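Local coordinates for envelope polyprotein (Puumala orthohantavirus, PDB 5FXU), which forms, as the Gn ectodomain, part of the glycoprotein surface of a hantavirus and probably works with its partner glycoprotein Gc in host-cell entry, at residues 208-218 against 333-341; 254-265 against 342-350. One frame throughout, in Å; residues are numbered along the deposited sequence.

In the fold
Both contacts pack a helix against strand 340-354: contact 1 takes its first residues and contact 2 the part that follows. Contact 1 sets helix 208-216 on the loop before the strand and on those first residues. Both are partly buried. Contact 2, with helix 249-260 and its following turn, lies deeper, about 9 Å between its centre and that of the chain. Contact 1 lies farther out, about 18 Å between the same centres, and reaches an attached glycan. Charged groups and a ring stack dominate contact 1. In contact 2 a buried tryptophan and backbone hydrogen bonds do most of the work. The two helices also meet: F212 packs on L255 and M258, and V216 on A259.

Contact 1: 208-218 against 333-341; sequences LEKSFETLVQK and HSVCDKKTL. With NAG (2-acetamido-2-deoxy-beta-D-glucopyranose), chain D; NAG (2-acetamido-2-deoxy-beta-D-glucopyranose), chain B.
The backbones come nearest at E213 with H333 and at Q217 with S334, where the CA atoms are 6.2 and 5.6 Å apart, so helix 208-216 and the residue after it run alongside the loop before strand 340-354. The H333 ring lies flat on the F212 ring in an offset stack, with centroids 3.9 Å apart and planes at 7°. F212 CB also sits over the imidazole face. At the ring edge H333 ND1 donates a nearly straight bond to E209 OE2 at 2.7 Å, on the syn lone pair. Carboxylate and ring are almost coplanar. Together the bond and the stack restrain the ring's rotation.

K339 approaches E209 from the opposite direction with an extended chain. Its NZ forms salt bridges with E209 OE2 at 2.9 Å and E213 OE2 at 2.7 Å. It meets E209 OE2 on the anti side, 33° out of the carboxylate plane, so one oxygen takes two donors. NZ also donates to V335 O, so the ammonium is held by both helix and loop. L341 CD2 packs on F212 CE2 at 3.6 Å, and L341 CD1 on L208 CD2. C336 is disulfide-bonded to C221, shortly after the helix. S334 CB lies 3.6 Å from O5 of the chain D NAG. This buried salt-bridge network with a His-carboxylate pair joins helix 208-216 to the loop beside the N332 glycan of the Gn head.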
loop_
_atom_site.group_PDB
_atom_site.type_symbol
_atom_site.label_atom_id
_atom_site.label_comp_id
_atom_site.label_asym_id
_atom_site.label_seq_id
_atom_site.Cartn_x
_atom_site.Cartn_y
_atom_site.Cartn_z
ATOM N N LEU A 208 -13.103 8.557 3.335
ATOM C CA LEU A 208 -12.143 7.809 4.146
ATOM C C LEU A 208 -11.417 8.653 5.207
ATOM O O LEU A 208 -11.281 8.210 6.350
ATOM C CB LEU A 208 -11.148 7.098 3.236
ATOM C CG LEU A 208 -10.042 6.259 3.866
ATOM C CD1 LEU A 208 -10.644 5.161 4.733
ATOM C CD2 LEU A 208 -9.166 5.673 2.769
ATOM N N GLU A 209 -10.988 9.865 4.858
ATOM C CA GLU A 209 -10.245 10.686 5.811
ATOM C C GLU A 209 -11.125 11.156 6.968
ATOM O O GLU A 209 -10.620 11.359 8.084
ATOM C CB GLU A 209 -9.570 11.872 5.124
ATOM C CG GLU A 209 -8.618 12.677 6.001
ATOM C CD GLU A 209 -7.546 11.845 6.712
ATOM O OE1 GLU A 209 -7.036 10.862 6.142
ATOM O OE2 GLU A 209 -7.167 12.206 7.842
ATOM N N LYS A 210 -12.435 11.297 6.730
ATOM C CA LYS A 210 -13.378 11.569 7.828
ATOM C C LYS A 210 -13.381 10.458 8.869
ATOM O O LYS A 210 -13.467 10.744 10.073
ATOM C CB LYS A 210 -14.799 11.825 7.323
ATOM C CG LYS A 210 -14.951 13.128 6.532
ATOM C CD LYS A 210 -16.419 13.531 6.392
ATOM C CE LYS A 210 -16.622 14.936 5.743
ATOM N NZ LYS A 210 -15.693 16.083 6.053
ATOM N N SER A 211 -13.244 9.207 8.431
ATOM C CA SER A 211 -13.152 8.095 9.368
ATOM C C SER A 211 -11.939 8.228 10.248
ATOM O O SER A 211 -12.039 8.071 11.462
ATOM C CB SER A 211 -13.122 6.743 8.656
ATOM O OG SER A 211 -14.185 6.624 7.715
ATOM N N PHE A 212 -10.802 8.610 9.671
ATOM C CA PHE A 212 -9.593 8.835 10.469
ATOM C C PHE A 212 -9.782 9.986 11.453
ATOM O O PHE A 212 -9.349 9.917 12.599
ATOM C CB PHE A 212 -8.360 9.111 9.572
ATOM C CG PHE A 212 -7.803 7.892 8.918
ATOM C CD1 PHE A 212 -7.091 6.972 9.658
ATOM C CD2 PHE A 212 -8.005 7.651 7.568
ATOM C CE1 PHE A 212 -6.600 5.834 9.069
ATOM C CE2 PHE A 212 -7.502 6.512 6.969
ATOM C CZ PHE A 212 -6.799 5.602 7.722
ATOM N N GLU A 213 -10.402 11.059 10.985
ATOM C CA GLU A 213 -10.612 12.259 11.814
ATOM C C GLU A 213 -11.498 11.964 13.066
ATOM O O GLU A 213 -11.145 12.366 14.182
ATOM C CB GLU A 213 -11.143 13.405 10.936
ATOM C CG GLU A 213 -10.026 14.025 10.076
ATOM C CD GLU A 213 -10.511 14.897 8.918
ATOM O OE1 GLU A 213 -11.734 15.058 8.707
ATOM O OE2 GLU A 213 -9.638 15.444 8.214
ATOM N N THR A 214 -12.592 11.216 12.895
ATOM C CA THR A 214 -13.410 10.789 14.062
ATOM C C THR A 214 -12.574 10.025 15.094
ATOM O O THR A 214 -12.735 10.202 16.291
ATOM C CB THR A 214 -14.638 9.926 13.729
ATOM O OG1 THR A 214 -14.225 8.662 13.185
ATOM C CG2 THR A 214 -15.591 10.659 12.789
ATOM N N LEU A 215 -11.665 9.189 14.624
ATOM C CA LEU A 215 -10.843 8.398 15.526
ATOM C C LEU A 215 -9.789 9.215 16.299
ATOM O O LEU A 215 -9.519 8.923 17.459
ATOM C CB LEU A 215 -10.186 7.273 14.719
ATOM C CG LEU A 215 -9.374 6.211 15.450
ATOM C CD1 LEU A 215 -10.203 5.461 16.485
ATOM C CD2 LEU A 215 -8.817 5.252 14.414
ATOM N N VAL A 216 -9.190 10.215 15.653
ATOM C CA VAL A 216 -8.038 10.971 16.225
ATOM C C VAL A 216 -8.183 12.513 16.328
ATOM O O VAL A 216 -7.190 13.206 16.558
ATOM C CB VAL A 216 -6.709 10.539 15.497
ATOM C CG1 VAL A 216 -5.484 11.393 15.840
ATOM C CG2 VAL A 216 -6.384 9.089 15.850
ATOM N N GLN A 217 -9.396 13.070 16.241
ATOM C CA GLN A 217 -9.516 14.541 16.303
ATOM C C GLN A 217 -10.351 15.080 17.421
ATOM O O GLN A 217 -11.280 14.447 17.905
ATOM C CB GLN A 217 -10.032 15.158 14.995
ATOM C CG GLN A 217 -8.950 15.402 13.970
ATOM C CD GLN A 217 -9.413 16.285 12.843
ATOM O OE1 GLN A 217 -10.608 16.343 12.516
ATOM N NE2 GLN A 217 -8.462 16.953 12.210
ATOM N N LYS A 218 -10.008 16.311 17.769
ATOM C CA LYS A 218 -10.696 17.072 18.806
ATOM C C LYS A 218 -11.887 17.752 18.101
ATOM O O LYS A 218 -13.059 17.423 18.341
ATOM C CB LYS A 218 -9.768 18.097 19.525
ATOM C CG LYS A 218 -8.272 17.875 19.323
ATOM C CD LYS A 218 -7.747 18.524 18.039
ATOM C CE LYS A 218 -6.531 17.778 17.506
ATOM N NZ LYS A 218 -5.806 18.503 16.426
ATOM N N HIS A 333 -3.053 12.466 10.814
ATOM C CA HIS A 333 -4.511 12.645 10.717
ATOM C C HIS A 333 -5.095 13.738 11.625
ATOM O O HIS A 333 -6.194 14.249 11.351
ATOM C CB HIS A 333 -5.218 11.314 10.960
ATOM C CG HIS A 333 -4.876 10.274 9.940
ATOM N ND1 HIS A 333 -5.356 10.315 8.649
ATOM C CD2 HIS A 333 -4.073 9.194 10.005
ATOM C CE1 HIS A 333 -4.878 9.291 7.969
ATOM N NE2 HIS A 333 -4.091 8.597 8.768
ATOM N N SER A 334 -4.358 14.113 12.673
ATOM C CA SER A 334 -4.748 15.237 13.543
ATOM C C SER A 334 -4.675 16.615 12.868
ATOM O O SER A 334 -5.272 17.566 13.345
ATOM C CB SER A 334 -3.871 15.261 14.792
ATOM O OG SER A 334 -3.896 14.010 15.462
ATOM N N VAL A 335 -3.919 16.724 11.784
ATOM C CA VAL A 335 -3.810 17.960 10.997
ATOM C C VAL A 335 -5.026 18.054 10.079
ATOM O O VAL A 335 -5.559 17.026 9.672
ATOM C CB VAL A 335 -2.474 17.945 10.206
ATOM C CG1 VAL A 335 -2.404 19.019 9.137
ATOM C CG2 VAL A 335 -1.315 18.092 11.181
ATOM N N CYS A 336 -5.456 19.267 9.742
ATOM C CA CYS A 336 -6.626 19.451 8.865
ATOM C C CYS A 336 -6.264 19.632 7.404
ATOM O O CYS A 336 -6.897 19.046 6.529
ATOM C CB CYS A 336 -7.476 20.649 9.304
ATOM S SG CYS A 336 -8.867 20.320 10.413
ATOM N N ASP A 337 -5.257 20.451 7.137
ATOM C CA ASP A 337 -4.934 20.844 5.767
ATOM C C ASP A 337 -3.675 20.183 5.242
ATOM O O ASP A 337 -2.808 19.769 6.005
ATOM C CB ASP A 337 -4.767 22.367 5.681
ATOM C CG ASP A 337 -6.057 23.119 5.970
ATOM O OD1 ASP A 337 -7.138 22.686 5.505
ATOM O OD2 ASP A 337 -5.976 24.163 6.652
ATOM N N LYS A 338 -3.596 20.113 3.916
ATOM C CA LYS A 338 -2.374 19.759 3.204
ATOM C C LYS A 338 -1.862 18.343 3.477
ATOM O O LYS A 338 -0.665 18.066 3.336
ATOM C CB LYS A 338 -1.267 20.790 3.490
ATOM C CG LYS A 338 -1.587 22.209 3.064
ATOM C CD LYS A 338 -0.395 23.124 3.358
ATOM C CE LYS A 338 -0.494 24.464 2.650
ATOM N NZ LYS A 338 -1.784 25.155 2.950
ATOM N N LYS A 339 -2.773 17.443 3.826
ATOM C CA LYS A 339 -2.402 16.093 4.225
ATOM C C LYS A 339 -2.748 15.068 3.156
ATOM O O LYS A 339 -3.419 15.369 2.157
ATOM C CB LYS A 339 -3.021 15.741 5.573
ATOM C CG LYS A 339 -4.525 15.548 5.589
ATOM C CD LYS A 339 -5.009 15.179 6.981
ATOM C CE LYS A 339 -6.491 15.456 7.140
ATOM N NZ LYS A 339 -6.949 15.035 8.485
ATOM N N THR A 340 -2.239 13.855 3.362
ATOM C CA THR A 340 -2.328 12.801 2.380
ATOM C C THR A 340 -2.626 11.461 3.011
ATOM O O THR A 340 -2.449 11.288 4.220
ATOM C CB THR A 340 -0.998 12.630 1.623
ATOM O OG1 THR A 340 0.023 12.226 2.541
ATOM C CG2 THR A 340 -0.585 13.920 0.952
ATOM N N LEU A 341 -3.026 10.519 2.148
ATOM C CA LEU A 341 -3.143 9.094 2.467
ATOM C C LEU A 341 -2.165 8.338 1.593
ATOM O O LEU A 341 -2.029 8.637 0.400
ATOM C CB LEU A 341 -4.550 8.568 2.176
ATOM C CG LEU A 341 -5.634 8.990 3.174
ATOM C CD1 LEU A 341 -7.005 8.793 2.563
ATOM C CD2 LEU A 341 -5.522 8.214 4.464
HETATM C C1 NAG D . -0.106 15.608 14.721
HETATM C C2 NAG D . 1.143 15.806 15.547
HETATM C C3 NAG D . 0.771 16.347 16.921
HETATM C C4 NAG D . 0.067 17.694 16.779
HETATM C C5 NAG D . -1.106 17.560 15.804
HETATM C C6 NAG D . -1.692 18.926 15.456
HETATM C C7 NAG D . 3.061 14.270 15.187
HETATM C C8 NAG D . 3.882 15.329 14.505
HETATM N N2 NAG D . 1.830 14.535 15.646
HETATM O O3 NAG D . 1.963 16.474 17.704
HETATM O O4 NAG D . -0.444 18.099 18.061
HETATM O O5 NAG D . -0.714 16.900 14.591
HETATM O O6 NAG D . -0.745 19.665 14.680
HETATM O O7 NAG D . 3.515 13.153 15.336
HETATM C C1 NAG B . 0.289 19.144 18.741
HETATM C C2 NAG B . -0.628 19.666 19.850
HETATM C C3 NAG B . 0.099 20.660 20.769
HETATM C C4 NAG B . 1.390 20.044 21.304
HETATM C C5 NAG B . 2.259 19.562 20.135
HETATM C C6 NAG B . 3.530 18.859 20.618
HETATM C C7 NAG B . -2.969 19.646 19.054
HETATM C C8 NAG B . -4.054 20.468 18.419
HETATM N N2 NAG B . -1.804 20.283 19.243
HETATM O O3 NAG B . -0.728 21.041 21.885
HETATM O O4 NAG B . 2.077 21.020 22.110
HETATM O O5 NAG B . 1.526 18.664 19.285
HETATM O O6 NAG B . 3.330 17.444 20.733
HETATM O O7 NAG B . -3.155 18.475 19.363
#

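Contact 2: 254-265 against 342-350; sequences VLSRMAFAPHGE and PLTWTGFIP
W345 packs against helix 249-260 and the turn that follows it, making this a helix-on-strand contact within the Gn head. The axes of 254-260 and 344-350 approach to 8.6 Å, and their directions differ by 130°. Strand 340-354 also pairs antiparallel with strand 185-197, so the helix lies against a sheet.

Apolar packing centres on the indole. Its CG stands anti to the backbone N (chi1 -176°), which lays the ring against M258 and the turn after the helix. M258 crosses one face, and its CG lies 3.6 Å from the centroid of the five-membered ring in a CH-pi contact. M258 SD stands farther off above the same ring, a Met-aromatic contact. The opposite face is met by G347 N, where the strand's own backbone passes. V254 CG1 touches W345 CZ3, while V254 CG2 meets I349 CG2. R257 bends at chi2 and runs out over the strand, with one face of its guanidinium covered by P350 CD.

Hydrogen bonds hold the segment after the helix. A261 to G264 form a type I beta turn, and A261 O accepts from both G264 N and the indole. W345 NE1 points at that oxygen in the ring plane, at 2.8 Å and 173°. E265 N then donates to T346 O at 2.8 Å. G264 has backbone angles suited to glycine, and its CA comes within 3.2 Å of T346 O. A water accepts from T346 N and donates weakly to H263 O. The E265 side chain is extended beyond CG, and its OE1 accepts from F348 N at 2.8 Å, met nearly along the carboxylate C-O axis.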
loop_
_atom_site.group_PDB
_atom_site.type_symbol
_atom_site.label_atom_id
_atom_site.label_comp_id
_atom_site.label_asym_id
_atom_site.label_seq_id
_atom_site.Cartn_x
_atom_site.Cartn_y
_atom_site.Cartn_z
ATOM N N VAL A 254 -6.836 -2.144 12.137
ATOM C CA VAL A 254 -6.003 -1.640 11.068
ATOM C C VAL A 254 -6.073 -0.117 11.049
ATOM O O VAL A 254 -5.055 0.554 10.895
ATOM C CB VAL A 254 -6.402 -2.207 9.706
ATOM C CG1 VAL A 254 -5.672 -1.484 8.583
ATOM C CG2 VAL A 254 -6.093 -3.704 9.630
ATOM N N LEU A 255 -7.280 0.424 11.199
ATOM C CA LEU A 255 -7.440 1.857 11.198
ATOM C C LEU A 255 -6.692 2.514 12.334
ATOM O O LEU A 255 -6.113 3.570 12.116
ATOM C CB LEU A 255 -8.901 2.281 11.268
ATOM C CG LEU A 255 -9.614 2.262 9.933
ATOM C CD1 LEU A 255 -11.106 2.205 10.202
ATOM C CD2 LEU A 255 -9.277 3.477 9.083
ATOM N N SER A 256 -6.753 1.929 13.536
ATOM C CA SER A 256 -6.034 2.503 14.669
ATOM C C SER A 256 -4.506 2.475 14.441
ATOM O O SER A 256 -3.857 3.507 14.608
ATOM C CB SER A 256 -6.492 1.916 16.003
ATOM O OG SER A 256 -6.353 0.546 15.976
ATOM N N ARG A 257 -3.966 1.352 13.965
ATOM C CA ARG A 257 -2.537 1.286 13.647
ATOM C C ARG A 257 -2.171 2.269 12.517
ATOM O O ARG A 257 -1.114 2.877 12.569
ATOM C CB ARG A 257 -2.082 -0.124 13.328
ATOM C CG ARG A 257 -2.341 -1.142 14.422
ATOM C CD ARG A 257 -1.143 -1.530 15.279
ATOM N NE ARG A 257 -1.356 -2.320 16.528
ATOM C CZ ARG A 257 -2.509 -2.647 17.164
ATOM N NH1 ARG A 257 -3.757 -2.374 16.712
ATOM N NH2 ARG A 257 -2.408 -3.316 18.325
ATOM N N MET A 258 -3.050 2.452 11.529
ATOM C CA MET A 258 -2.836 3.481 10.510
ATOM C C MET A 258 -2.790 4.870 11.121
ATOM O O MET A 258 -1.953 5.672 10.749
ATOM C CB MET A 258 -3.909 3.453 9.412
ATOM C CG MET A 258 -3.719 2.350 8.381
ATOM S SD MET A 258 -5.093 2.254 7.211
ATOM C CE MET A 258 -4.510 0.978 6.106
ATOM N N ALA A 259 -3.702 5.150 12.042
ATOM C CA ALA A 259 -3.783 6.453 12.663
ATOM C C ALA A 259 -2.541 6.787 13.486
ATOM O O ALA A 259 -2.091 7.907 13.459
ATOM C CB ALA A 259 -5.036 6.574 13.499
ATOM N N PHE A 260 -1.931 5.796 14.122
ATOM C CA PHE A 260 -0.704 6.024 14.895
ATOM C C PHE A 260 0.599 5.882 14.059
ATOM O O PHE A 260 1.580 6.554 14.351
ATOM C CB PHE A 260 -0.734 5.195 16.182
ATOM C CG PHE A 260 -1.733 5.734 17.192
ATOM C CD1 PHE A 260 -1.440 6.902 17.945
ATOM C CD2 PHE A 260 -2.999 5.133 17.353
ATOM C CE1 PHE A 260 -2.368 7.414 18.859
ATOM C CE2 PHE A 260 -3.932 5.646 18.266
ATOM C CZ PHE A 260 -3.619 6.785 19.013
ATOM N N ALA A 261 0.580 5.081 12.988
ATOM C CA ALA A 261 1.712 4.944 12.085
ATOM C C ALA A 261 1.235 5.132 10.637
ATOM O O ALA A 261 1.110 4.160 9.880
ATOM C CB ALA A 261 2.371 3.581 12.274
ATOM N N PRO A 262 0.988 6.392 10.243
ATOM C CA PRO A 262 0.445 6.675 8.943
ATOM C C PRO A 262 1.339 6.361 7.746
ATOM O O PRO A 262 0.801 6.263 6.662
ATOM C CB PRO A 262 0.141 8.163 9.009
ATOM C CG PRO A 262 0.993 8.698 10.101
ATOM C CD PRO A 262 0.982 7.593 11.099
ATOM N N HIS A 263 2.647 6.165 7.940
ATOM C CA HIS A 263 3.553 5.693 6.859
ATOM C C HIS A 263 3.942 4.215 6.996
ATOM O O HIS A 263 4.911 3.791 6.407
ATOM C CB HIS A 263 4.808 6.597 6.829
ATOM C CG HIS A 263 4.470 8.019 6.507
ATOM N ND1 HIS A 263 4.174 8.432 5.223
ATOM C CD2 HIS A 263 4.287 9.098 7.302
ATOM C CE1 HIS A 263 3.854 9.709 5.233
ATOM N NE2 HIS A 263 3.905 10.136 6.483
ATOM N N GLY A 264 3.176 3.446 7.780
ATOM C CA GLY A 264 3.425 2.023 7.963
ATOM C C GLY A 264 4.349 1.716 9.125
ATOM O O GLY A 264 4.937 2.626 9.713
ATOM N N GLU A 265 4.508 0.426 9.408
ATOM C CA GLU A 265 5.269 -0.070 10.558
ATOM C C GLU A 265 6.413 -0.956 10.064
ATOM O O GLU A 265 6.296 -1.587 9.018
ATOM C CB GLU A 265 4.386 -0.825 11.556
ATOM C CG GLU A 265 3.201 -0.018 12.038
ATOM C CD GLU A 265 2.256 -0.749 12.977
ATOM O OE1 GLU A 265 1.982 -1.923 12.743
ATOM O OE2 GLU A 265 1.746 -0.122 13.945
ATOM N N PRO A 342 -1.489 7.337 2.166
ATOM C CA PRO A 342 -0.530 6.603 1.359
ATOM C C PRO A 342 -1.207 5.597 0.425
ATOM O O PRO A 342 -2.278 5.060 0.760
ATOM C CB PRO A 342 0.327 5.903 2.405
ATOM C CG PRO A 342 -0.610 5.697 3.574
ATOM C CD PRO A 342 -1.480 6.913 3.579
ATOM N N LEU A 343 -0.565 5.331 -0.718
ATOM C CA LEU A 343 -1.081 4.386 -1.713
ATOM C C LEU A 343 -1.064 2.944 -1.235
ATOM O O LEU A 343 -1.982 2.180 -1.537
ATOM C CB LEU A 343 -0.312 4.486 -3.038
ATOM C CG LEU A 343 -0.487 5.738 -3.872
ATOM C CD1 LEU A 343 -0.254 5.362 -5.333
ATOM C CD2 LEU A 343 -1.832 6.424 -3.718
ATOM N N THR A 344 -0.001 2.579 -0.530
ATOM C CA THR A 344 0.105 1.285 0.126
ATOM C C THR A 344 0.496 1.493 1.574
ATOM O O THR A 344 1.051 2.528 1.925
ATOM C CB THR A 344 1.150 0.370 -0.521
ATOM O OG1 THR A 344 2.471 0.858 -0.234
ATOM C CG2 THR A 344 0.922 0.280 -2.033
ATOM N N TRP A 345 0.172 0.513 2.403
ATOM C CA TRP A 345 0.404 0.596 3.843
ATOM C C TRP A 345 0.642 -0.809 4.370
ATOM O O TRP A 345 -0.149 -1.719 4.100
ATOM C CB TRP A 345 -0.805 1.217 4.558
ATOM C CG TRP A 345 -0.585 1.428 6.040
ATOM C CD1 TRP A 345 -0.080 2.535 6.629
ATOM C CD2 TRP A 345 -0.859 0.499 7.088
ATOM N NE1 TRP A 345 -0.021 2.366 7.994
ATOM C CE2 TRP A 345 -0.489 1.119 8.304
ATOM C CE3 TRP A 345 -1.386 -0.798 7.124
ATOM C CZ2 TRP A 345 -0.628 0.486 9.558
ATOM C CZ3 TRP A 345 -1.532 -1.439 8.376
ATOM C CH2 TRP A 345 -1.159 -0.792 9.569
ATOM N N THR A 346 1.745 -0.971 5.089
ATOM C CA THR A 346 2.145 -2.238 5.655
ATOM C C THR A 346 2.298 -2.037 7.160
ATOM O O THR A 346 2.977 -1.112 7.622
ATOM C CB THR A 346 3.453 -2.760 5.005
ATOM O OG1 THR A 346 3.259 -2.906 3.583
ATOM C CG2 THR A 346 3.834 -4.111 5.560
ATOM N N GLY A 347 1.627 -2.897 7.926
ATOM C CA GLY A 347 1.719 -2.886 9.377
ATOM C C GLY A 347 1.356 -4.216 9.990
ATOM O O GLY A 347 1.303 -5.222 9.304
ATOM N N PHE A 348 1.142 -4.212 11.299
ATOM C CA PHE A 348 0.897 -5.427 12.074
ATOM C C PHE A 348 -0.282 -5.223 13.010
ATOM O O PHE A 348 -0.425 -4.155 13.596
ATOM C CB PHE A 348 2.143 -5.821 12.856
ATOM C CG PHE A 348 3.336 -6.066 11.980
ATOM C CD1 PHE A 348 4.161 -5.017 11.590
ATOM C CD2 PHE A 348 3.620 -7.346 11.513
ATOM C CE1 PHE A 348 5.264 -5.239 10.763
ATOM C CE2 PHE A 348 4.726 -7.578 10.699
ATOM C CZ PHE A 348 5.544 -6.524 10.313
ATOM N N ILE A 349 -1.131 -6.243 13.125
ATOM C CA ILE A 349 -2.230 -6.241 14.086
ATOM C C ILE A 349 -2.262 -7.556 14.868
ATOM O O ILE A 349 -1.931 -8.630 14.319
ATOM C CB ILE A 349 -3.604 -5.979 13.420
ATOM C CG1 ILE A 349 -4.016 -7.121 12.477
ATOM C CG2 ILE A 349 -3.577 -4.646 12.685
ATOM C CD1 ILE A 349 -5.443 -7.033 11.972
ATOM N N PRO A 350 -2.661 -7.484 16.153
ATOM C CA PRO A 350 -2.852 -8.696 16.936
ATOM C C PRO A 350 -4.161 -9.391 16.569
ATOM O O PRO A 350 -5.187 -8.732 16.466
ATOM C CB PRO A 350 -2.890 -8.170 18.364
ATOM C CG PRO A 350 -3.458 -6.797 18.249
ATOM C CD PRO A 350 -2.954 -6.270 16.940
HETATM O O HOH W 1 3.823 1.059 4.521
#